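Long-range contact in PUA domain-containing protein (PDB 3D79), which is of unknown function but probably binds RNA through its pre-PUA-like and PUA domains: residues I68-Y82 against I166-A178. Sequence-based numbering, arbitrary orientation.
Sequences IRRKDLIFPLVIALY and IHHARDKIWEVTA
Val78 is turned with CG1 anti to its backbone N (chi1 179°), which sends CG1 toward the Trp174 indole and CG2 over the imidazole of His167. This pair of contacts lies at the interface of a two-domain protein: helix 78-84, which belongs to the pre-PUA-like region, has its first turn packed against the C-terminal helix 172-177, which follows strand 167-168. The evidence for a CH-pi contact is that Val78 CG2 stands 3.7 Å from the centroid of the His167 ring, 25° off its normal. Ile173 CG2 of the same segment lies against the opposite face, so the imidazole is clamped between two methyls; its ND1 is buried without a polar partner. Val78 CG1 reaches Trp174 CZ3 at 3.6 Å, the two side chains crossing at about a right angle. The Trp174 indole is sandwiched between Ala178 CB, over its centre, and Ala169 CA on the other face, offset toward the rim. Asp171 N-caps helix 172-177, its OD1 accepting from Trp174 N at 2.8 Å with an N-H...O angle of 172°. Deeper in, Leu77 CD2 meets Ile173 CG2 and Ile68 CD1 meets Ile173 CD1; Ile173 also touches Ile58 of strand 56-61. No direct hydrogen bond joins the segments; instead one water accepts from Ile79 N and donates to Thr177 OG1 at 2.9 Å. That hydroxyl in turn donates to Ile173 O at 2.7 Å.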
loop_
_atom_site.group_PDB
_atom_site.type_symbol
_atom_site.label_atom_id
_atom_site.label_comp_id
_atom_site.label_asym_id
_atom_site.label_seq_id
_atom_site.Cartn_x
_atom_site.Cartn_y
_atom_site.Cartn_z
ATOM N N ILE A 68 -0.597 -7.374 -2.252
ATOM C CA ILE A 68 -0.337 -7.518 -3.681
ATOM C C ILE A 68 1.073 -8.069 -3.837
ATOM O O ILE A 68 1.965 -7.723 -3.064
ATOM C CB ILE A 68 -0.488 -6.153 -4.420
ATOM C CG1 ILE A 68 -0.636 -6.352 -5.934
ATOM C CG2 ILE A 68 0.658 -5.192 -4.092
ATOM C CD1 ILE A 68 -1.254 -5.132 -6.621
ATOM N N ARG A 69 1.280 -8.949 -4.809
ATOM C CA ARG A 69 2.637 -9.343 -5.151
ATOM C C ARG A 69 2.884 -9.101 -6.630
ATOM O O ARG A 69 2.090 -9.511 -7.479
ATOM C CB ARG A 69 2.952 -10.791 -4.761
ATOM C CG ARG A 69 4.423 -11.166 -5.018
ATOM C CD ARG A 69 4.853 -12.433 -4.292
ATOM N NE ARG A 69 4.239 -13.640 -4.842
ATOM C CZ ARG A 69 4.500 -14.877 -4.421
ATOM N NH1 ARG A 69 5.371 -15.086 -3.439
ATOM N NH2 ARG A 69 3.891 -15.911 -4.984
ATOM N N ARG A 70 3.962 -8.374 -6.901
ATOM C CA ARG A 70 4.468 -8.158 -8.249
ATOM C C ARG A 70 5.876 -8.724 -8.250
ATOM O O ARG A 70 6.752 -8.216 -7.540
ATOM C CB ARG A 70 4.481 -6.669 -8.580
ATOM C CG ARG A 70 3.101 -6.071 -8.813
ATOM C CD ARG A 70 2.748 -6.050 -10.294
ATOM N NE ARG A 70 1.319 -5.833 -10.510
ATOM C CZ ARG A 70 0.764 -4.654 -10.762
ATOM N NH1 ARG A 70 -0.549 -4.571 -10.939
ATOM N NH2 ARG A 70 1.514 -3.559 -10.836
ATOM N N LYS A 71 6.075 -9.773 -9.049
ATOM C CA LYS A 71 7.255 -10.654 -8.986
ATOM C C LYS A 71 7.540 -11.195 -7.581
ATOM O O LYS A 71 6.826 -12.090 -7.116
ATOM C CB LYS A 71 8.507 -10.060 -9.682
ATOM C CG LYS A 71 8.673 -8.534 -9.641
ATOM C CD LYS A 71 9.674 -8.066 -8.577
ATOM C CE LYS A 71 11.086 -7.864 -9.151
ATOM N NZ LYS A 71 11.787 -9.151 -9.478
ATOM N N ASP A 72 8.549 -10.658 -6.900
ATOM C CA ASP A 72 8.861 -11.109 -5.547
ATOM C C ASP A 72 8.625 -10.022 -4.498
ATOM O O ASP A 72 8.933 -10.219 -3.317
ATOM C CB ASP A 72 10.294 -11.660 -5.464
ATOM C CG ASP A 72 11.354 -10.576 -5.572
ATOM O OD1 ASP A 72 12.426 -10.730 -4.944
ATOM O OD2 ASP A 72 11.129 -9.577 -6.282
ATOM N N LEU A 73 8.055 -8.894 -4.925
ATOM C CA LEU A 73 7.829 -7.760 -4.022
ATOM C C LEU A 73 6.368 -7.623 -3.616
ATOM O O LEU A 73 5.472 -7.713 -4.454
ATOM C CB LEU A 73 8.320 -6.449 -4.647
ATOM C CG LEU A 73 9.812 -6.311 -4.974
ATOM C CD1 LEU A 73 10.079 -4.934 -5.562
ATOM C CD2 LEU A 73 10.691 -6.548 -3.753
ATOM N N ILE A 74 6.144 -7.394 -2.322
ATOM C CA ILE A 74 4.791 -7.295 -1.790
ATOM C C ILE A 74 4.496 -5.915 -1.193
ATOM O O ILE A 74 5.409 -5.150 -0.855
ATOM C CB ILE A 74 4.479 -8.413 -0.731
ATOM C CG1 ILE A 74 5.437 -8.348 0.461
ATOM C CG2 ILE A 74 4.546 -9.798 -1.367
ATOM C CD1 ILE A 74 5.027 -7.380 1.542
ATOM N N PHE A 75 3.207 -5.617 -1.068
ATOM C CA PHE A 75 2.748 -4.418 -0.373
ATOM C C PHE A 75 1.298 -4.625 0.046
ATOM O O PHE A 75 0.558 -5.324 -0.640
ATOM C CB PHE A 75 2.865 -3.175 -1.261
ATOM C CG PHE A 75 2.882 -1.884 -0.488
ATOM C CD1 PHE A 75 3.991 -1.533 0.279
ATOM C CD2 PHE A 75 1.789 -1.017 -0.522
ATOM C CE1 PHE A 75 4.016 -0.350 1.005
ATOM C CE2 PHE A 75 1.805 0.171 0.197
ATOM C CZ PHE A 75 2.920 0.509 0.964
ATOM N N PRO A 76 0.884 -4.047 1.191
ATOM C CA PRO A 76 -0.527 -4.190 1.561
ATOM C C PRO A 76 -1.522 -3.730 0.493
ATOM O O PRO A 76 -1.304 -2.712 -0.170
ATOM C CB PRO A 76 -0.655 -3.297 2.806
ATOM C CG PRO A 76 0.707 -3.292 3.389
ATOM C CD PRO A 76 1.644 -3.302 2.215
ATOM N N LEU A 77 -2.608 -4.481 0.346
ATOM C CA LEU A 77 -3.726 -4.086 -0.508
ATOM C C LEU A 77 -4.458 -2.884 0.074
ATOM O O LEU A 77 -4.365 -2.610 1.276
ATOM C CB LEU A 77 -4.722 -5.238 -0.656
ATOM C CG LEU A 77 -4.238 -6.492 -1.388
ATOM C CD1 LEU A 77 -5.210 -7.624 -1.162
ATOM C CD2 LEU A 77 -4.046 -6.227 -2.884
ATOM N N VAL A 78 -5.198 -2.174 -0.776
ATOM C CA VAL A 78 -6.019 -1.052 -0.304
ATOM C C VAL A 78 -7.048 -1.527 0.732
ATOM O O VAL A 78 -7.251 -0.849 1.747
ATOM C CB VAL A 78 -6.670 -0.250 -1.470
ATOM C CG1 VAL A 78 -7.532 0.892 -0.931
ATOM C CG2 VAL A 78 -5.583 0.328 -2.371
ATOM N N ILE A 79 -7.670 -2.683 0.497
ATOM C CA ILE A 79 -8.633 -3.242 1.465
ATOM C C ILE A 79 -7.987 -3.512 2.833
ATOM O O ILE A 79 -8.576 -3.191 3.879
ATOM C CB ILE A 79 -9.405 -4.490 0.921
ATOM C CG1 ILE A 79 -10.557 -4.875 1.866
ATOM C CG2 ILE A 79 -8.479 -5.673 0.694
ATOM C CD1 ILE A 79 -11.569 -3.756 2.097
ATOM N N ALA A 80 -6.773 -4.071 2.823
ATOM C CA ALA A 80 -6.028 -4.339 4.057
ATOM C C ALA A 80 -5.754 -3.046 4.832
ATOM O O ALA A 80 -5.942 -2.983 6.055
ATOM C CB ALA A 80 -4.729 -5.061 3.750
ATOM N N LEU A 81 -5.319 -2.015 4.110
ATOM C CA LEU A 81 -5.078 -0.710 4.709
ATOM C C LEU A 81 -6.379 -0.054 5.173
ATOM O O LEU A 81 -6.390 0.669 6.177
ATOM C CB LEU A 81 -4.333 0.199 3.725
ATOM C CG LEU A 81 -2.901 -0.251 3.397
ATOM C CD1 LEU A 81 -2.346 0.559 2.231
ATOM C CD2 LEU A 81 -1.971 -0.155 4.605
ATOM N N TYR A 82 -7.462 -0.301 4.437
ATOM C CA TYR A 82 -8.771 0.254 4.790
ATOM C C TYR A 82 -9.216 -0.272 6.148
ATOM O O TYR A 82 -9.639 0.498 7.021
ATOM C CB TYR A 82 -9.821 -0.064 3.722
ATOM C CG TYR A 82 -11.147 0.609 4.008
ATOM C CD1 TYR A 82 -11.411 1.891 3.533
ATOM C CD2 TYR A 82 -12.119 -0.028 4.782
ATOM C CE1 TYR A 82 -12.627 2.525 3.809
ATOM C CE2 TYR A 82 -13.335 0.596 5.063
ATOM C CZ TYR A 82 -13.576 1.867 4.572
ATOM O OH TYR A 82 -14.779 2.483 4.850
ATOM N N ILE A 166 -0.430 1.941 -8.644
ATOM C CA ILE A 166 -0.496 0.588 -9.210
ATOM C C ILE A 166 -1.782 -0.155 -8.831
ATOM O O ILE A 166 -2.104 -1.194 -9.410
ATOM C CB ILE A 166 0.758 -0.265 -8.842
ATOM C CG1 ILE A 166 0.799 -0.578 -7.337
ATOM C CG2 ILE A 166 2.042 0.425 -9.319
ATOM C CD1 ILE A 166 1.935 -1.531 -6.928
ATOM N N HIS A 167 -2.506 0.386 -7.854
ATOM C CA HIS A 167 -3.742 -0.208 -7.369
ATOM C C HIS A 167 -4.472 0.861 -6.567
ATOM O O HIS A 167 -3.871 1.524 -5.721
ATOM C CB HIS A 167 -3.447 -1.475 -6.537
ATOM C CG HIS A 167 -4.601 -1.955 -5.708
ATOM N ND1 HIS A 167 -4.447 -2.403 -4.411
ATOM C CD2 HIS A 167 -5.921 -2.060 -5.986
ATOM C CE1 HIS A 167 -5.626 -2.754 -3.927
ATOM N NE2 HIS A 167 -6.537 -2.551 -4.860
ATOM N N HIS A 168 -5.754 1.050 -6.855
ATOM C CA HIS A 168 -6.554 2.033 -6.131
ATOM C C HIS A 168 -7.923 1.484 -5.767
ATOM O O HIS A 168 -8.407 0.534 -6.393
ATOM C CB HIS A 168 -6.676 3.344 -6.923
ATOM C CG HIS A 168 -7.415 3.212 -8.223
ATOM N ND1 HIS A 168 -8.788 3.311 -8.317
ATOM C CD2 HIS A 168 -6.965 3.020 -9.486
ATOM C CE1 HIS A 168 -9.151 3.171 -9.580
ATOM N NE2 HIS A 168 -8.066 2.985 -10.308
ATOM N N ALA A 169 -8.538 2.072 -4.741
ATOM C CA ALA A 169 -9.902 1.712 -4.371
ATOM C C ALA A 169 -10.804 1.935 -5.589
ATOM O O ALA A 169 -10.603 2.890 -6.347
ATOM C CB ALA A 169 -10.375 2.536 -3.176
ATOM N N ARG A 170 -11.773 1.040 -5.775
ATOM C CA ARG A 170 -12.685 1.043 -6.938
ATOM C C ARG A 170 -12.137 0.375 -8.209
ATOM O O ARG A 170 -12.871 0.251 -9.194
ATOM C CB ARG A 170 -13.186 2.453 -7.285
ATOM C CG ARG A 170 -13.913 3.183 -6.172
ATOM C CD ARG A 170 -14.464 4.484 -6.716
ATOM N NE ARG A 170 -15.010 5.342 -5.672
ATOM C CZ ARG A 170 -15.471 6.571 -5.883
ATOM N NH1 ARG A 170 -15.454 7.096 -7.104
ATOM N NH2 ARG A 170 -15.948 7.280 -4.869
ATOM N N ASP A 171 -10.870 -0.044 -8.210
ATOM C CA ASP A 171 -10.335 -0.766 -9.372
ATOM C C ASP A 171 -10.737 -2.250 -9.349
ATOM O O ASP A 171 -11.487 -2.680 -8.467
ATOM C CB ASP A 171 -8.814 -0.546 -9.557
ATOM C CG ASP A 171 -7.957 -1.335 -8.570
ATOM O OD1 ASP A 171 -8.481 -2.161 -7.797
ATOM O OD2 ASP A 171 -6.725 -1.129 -8.582
ATOM N N LYS A 172 -10.259 -3.021 -10.319
ATOM C CA LYS A 172 -10.670 -4.414 -10.436
ATOM C C LYS A 172 -10.114 -5.308 -9.325
ATOM O O LYS A 172 -10.775 -6.256 -8.899
ATOM C CB LYS A 172 -10.331 -4.964 -11.824
ATOM C CG LYS A 172 -11.316 -4.524 -12.905
ATOM C CD LYS A 172 -12.709 -5.109 -12.661
ATOM C CE LYS A 172 -13.757 -4.488 -13.574
ATOM N NZ LYS A 172 -15.145 -4.871 -13.175
ATOM N N ILE A 173 -8.909 -4.994 -8.850
ATOM C CA ILE A 173 -8.336 -5.693 -7.691
ATOM C C ILE A 173 -9.200 -5.453 -6.444
ATOM O O ILE A 173 -9.507 -6.389 -5.693
ATOM C CB ILE A 173 -6.872 -5.270 -7.437
ATOM C CG1 ILE A 173 -5.984 -5.696 -8.615
ATOM C CG2 ILE A 173 -6.352 -5.874 -6.129
ATOM C CD1 ILE A 173 -4.570 -5.106 -8.628
ATOM N N TRP A 174 -9.604 -4.200 -6.246
ATOM C CA TRP A 174 -10.517 -3.825 -5.166
ATOM C C TRP A 174 -11.815 -4.627 -5.237
ATOM O O TRP A 174 -12.271 -5.161 -4.230
ATOM C CB TRP A 174 -10.807 -2.322 -5.220
ATOM C CG TRP A 174 -11.831 -1.839 -4.229
ATOM C CD1 TRP A 174 -13.169 -1.653 -4.456
ATOM C CD2 TRP A 174 -11.600 -1.459 -2.864
ATOM N NE1 TRP A 174 -13.784 -1.191 -3.319
ATOM C CE2 TRP A 174 -12.846 -1.057 -2.328
ATOM C CE3 TRP A 174 -10.465 -1.419 -2.042
ATOM C CZ2 TRP A 174 -12.990 -0.626 -1.004
ATOM C CZ3 TRP A 174 -10.613 -0.990 -0.722
ATOM C CH2 TRP A 174 -11.863 -0.598 -0.221
ATOM N N GLU A 175 -12.392 -4.730 -6.433
ATOM C CA GLU A 175 -13.662 -5.444 -6.607
ATOM C C GLU A 175 -13.603 -6.869 -6.067
ATOM O O GLU A 175 -14.544 -7.330 -5.411
ATOM C CB GLU A 175 -14.093 -5.449 -8.078
ATOM C CG GLU A 175 -14.552 -4.087 -8.585
ATOM C CD GLU A 175 -15.229 -4.145 -9.945
ATOM O OE1 GLU A 175 -15.526 -5.257 -10.436
ATOM O OE2 GLU A 175 -15.468 -3.065 -10.523
ATOM N N VAL A 176 -12.488 -7.555 -6.321
ATOM C CA VAL A 176 -12.349 -8.967 -5.949
ATOM C C VAL A 176 -11.716 -9.216 -4.573
ATOM O O VAL A 176 -11.668 -10.358 -4.119
ATOM C CB VAL A 176 -11.597 -9.796 -7.037
ATOM C CG1 VAL A 176 -12.301 -9.678 -8.389
ATOM C CG2 VAL A 176 -10.129 -9.390 -7.143
ATOM N N THR A 177 -11.235 -8.159 -3.919
ATOM C CA THR A 177 -10.591 -8.295 -2.602
ATOM C C THR A 177 -11.348 -7.627 -1.443
ATOM O O THR A 177 -11.127 -7.974 -0.274
ATOM C CB THR A 177 -9.150 -7.747 -2.614
ATOM O OG1 THR A 177 -9.163 -6.385 -3.056
ATOM C CG2 THR A 177 -8.249 -8.589 -3.526
ATOM N N ALA A 178 -12.226 -6.677 -1.764
ATOM C CA ALA A 178 -12.930 -5.888 -0.744
ATOM C C ALA A 178 -14.169 -6.583 -0.185
ATOM O O ALA A 178 -14.922 -7.222 -0.923
ATOM C CB ALA A 178 -13.288 -4.512 -1.280
HETATM O O HOH W 1 -7.777 -3.969 -2.176
#